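Local coordinates for uncharacterized protein (Chondromyces crocatus, PDB 6I86), which is of unknown biochemical function but is encoded in the gene cluster for crocagin, a RiPP natural product, and so probably takes part in its biosynthesis, at residues V39-I42 against W43-K46. Sequence-based numbering, arbitrary orientation.
Sequences VDRI and WRLK
Trp43 N donates to Val39 O at 3.3 Å, a weak hydrogen bond in the i to i+4 series of the alpha-helix 38-47, which lies against the four-stranded antiparallel sheet. The CB of Trp43 rests 3.6 Å from Asp40 O. With CG anti to the backbone N (chi1 -161°), the indole is carried away from the preceding turn; Lys46 CD lies over one ring face, 3.6 Å above the plane and offset toward the rim, while the Trp43 side chain also touches Leu53 of strand 51-55.

Arg44 N bonds Asp40 O at 3.1 Å, and Arg44 CG packs on the same oxygen. Bends at chi2 and chi3 fold its chain back along the helix, laying one guanidinium face over Arg41 CA and bringing NH2 to 3.2 Å from Arg41 CG. The two guanidinium planes stand 56° apart. Arg41 NE and Arg44 NH2 stay 5.0 Å apart, and the Arg41 guanidinium has its own partners: NH1 hydrogen-bonds Phe32 O in helix 30-34, NH2 hydrogen-bonds Asn36 O just after it, and Phe32 adds a cation-pi contact.

Leu45 N hydrogen-bonds Arg41 O at 3.1 Å, and Leu45 CG touches that oxygen too. Together with buried Ile42, Leu45 meets Leu51 and Phe32, joining the helix to strand 51-55 and helix 30-34. Lys46 N continues the series with a hydrogen bond to Ile42 O at 2.9 Å, its N-H...O angle 155°.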
loop_
_atom_site.group_PDB
_atom_site.type_symbol
_atom_site.label_atom_id
_atom_site.label_comp_id
_atom_site.label_asym_id
_atom_site.label_seq_id
_atom_site.Cartn_x
_atom_site.Cartn_y
_atom_site.Cartn_z
ATOM N N VAL A 39 15.417 -8.287 -3.698
ATOM C CA VAL A 39 14.157 -8.709 -4.301
ATOM C C VAL A 39 13.670 -10.014 -3.679
ATOM O O VAL A 39 12.463 -10.211 -3.489
ATOM C CB VAL A 39 14.312 -8.820 -5.831
ATOM C CG1 VAL A 39 15.283 -9.938 -6.209
ATOM C CG2 VAL A 39 12.957 -9.032 -6.490
ATOM N N ASP A 40 14.593 -10.923 -3.350
ATOM C CA ASP A 40 14.195 -12.149 -2.668
ATOM C C ASP A 40 13.755 -11.862 -1.241
ATOM O O ASP A 40 12.825 -12.497 -0.730
ATOM C CB ASP A 40 15.341 -13.162 -2.670
ATOM C CG ASP A 40 15.608 -13.738 -4.042
ATOM O OD1 ASP A 40 16.755 -14.157 -4.301
ATOM O OD2 ASP A 40 14.666 -13.776 -4.861
ATOM N N ARG A 41 14.411 -10.906 -0.583
ATOM C CA ARG A 41 14.079 -10.613 0.805
ATOM C C ARG A 41 12.786 -9.815 0.917
ATOM O O ARG A 41 12.112 -9.877 1.952
ATOM C CB ARG A 41 15.244 -9.882 1.473
ATOM C CG ARG A 41 16.436 -10.790 1.737
ATOM C CD ARG A 41 17.600 -10.067 2.393
ATOM N NE ARG A 41 18.393 -9.319 1.425
ATOM C CZ ARG A 41 18.447 -7.993 1.367
ATOM N NH1 ARG A 41 17.763 -7.258 2.233
ATOM N NH2 ARG A 41 19.193 -7.400 0.446
ATOM N N ILE A 42 12.419 -9.070 -0.128
ATOM C CA ILE A 42 11.092 -8.460 -0.174
ATOM C C ILE A 42 10.019 -9.541 -0.201
ATOM O O ILE A 42 9.022 -9.474 0.527
ATOM C CB ILE A 42 10.968 -7.518 -1.386
ATOM C CG1 ILE A 42 11.932 -6.338 -1.261
ATOM C CG2 ILE A 42 9.540 -7.021 -1.530
ATOM C CD1 ILE A 42 11.811 -5.340 -2.388
ATOM N N TRP A 43 10.210 -10.559 -1.046
ATOM C CA TRP A 43 9.214 -11.620 -1.165
ATOM C C TRP A 43 9.093 -12.417 0.127
ATOM O O TRP A 43 8.002 -12.887 0.472
ATOM C CB TRP A 43 9.562 -12.543 -2.330
ATOM C CG TRP A 43 8.402 -13.360 -2.795
ATOM C CD1 TRP A 43 8.189 -14.690 -2.574
ATOM C CD2 TRP A 43 7.276 -12.894 -3.547
ATOM N NE1 TRP A 43 7.006 -15.082 -3.152
ATOM C CE2 TRP A 43 6.426 -13.997 -3.756
ATOM C CE3 TRP A 43 6.909 -11.650 -4.069
ATOM C CZ2 TRP A 43 5.232 -13.894 -4.464
ATOM C CZ3 TRP A 43 5.725 -11.549 -4.770
ATOM C CH2 TRP A 43 4.900 -12.664 -4.963
ATOM N N ARG A 44 10.202 -12.591 0.847
ATOM C CA ARG A 44 10.138 -13.287 2.128
ATOM C C ARG A 44 9.361 -12.478 3.157
ATOM O O ARG A 44 8.605 -13.042 3.956
ATOM C CB ARG A 44 11.544 -13.587 2.637
ATOM C CG ARG A 44 12.267 -14.624 1.819
ATOM C CD ARG A 44 13.200 -15.415 2.697
ATOM N NE ARG A 44 14.320 -14.622 3.194
ATOM C CZ ARG A 44 15.428 -14.385 2.500
ATOM N NH1 ARG A 44 15.561 -14.875 1.274
ATOM N NH2 ARG A 44 16.404 -13.663 3.030
ATOM N N LEU A 45 9.537 -11.155 3.156
ATOM C CA LEU A 45 8.731 -10.307 4.027
ATOM C C LEU A 45 7.255 -10.393 3.660
ATOM O O LEU A 45 6.388 -10.396 4.542
ATOM C CB LEU A 45 9.223 -8.861 3.958
ATOM C CG LEU A 45 10.546 -8.540 4.652
ATOM C CD1 LEU A 45 10.960 -7.098 4.386
ATOM C CD2 LEU A 45 10.442 -8.806 6.146
ATOM N N LYS A 46 6.951 -10.469 2.361
ATOM C CA LYS A 46 5.565 -10.634 1.935
ATOM C C LYS A 46 5.004 -11.968 2.410
ATOM O O LYS A 46 3.880 -12.036 2.923
ATOM C CB LYS A 46 5.462 -10.524 0.415
ATOM C CG LYS A 46 4.073 -10.823 -0.125
ATOM C CD LYS A 46 4.031 -10.762 -1.641
ATOM C CE LYS A 46 2.980 -11.712 -2.189
ATOM N NZ LYS A 46 1.693 -11.591 -1.451
#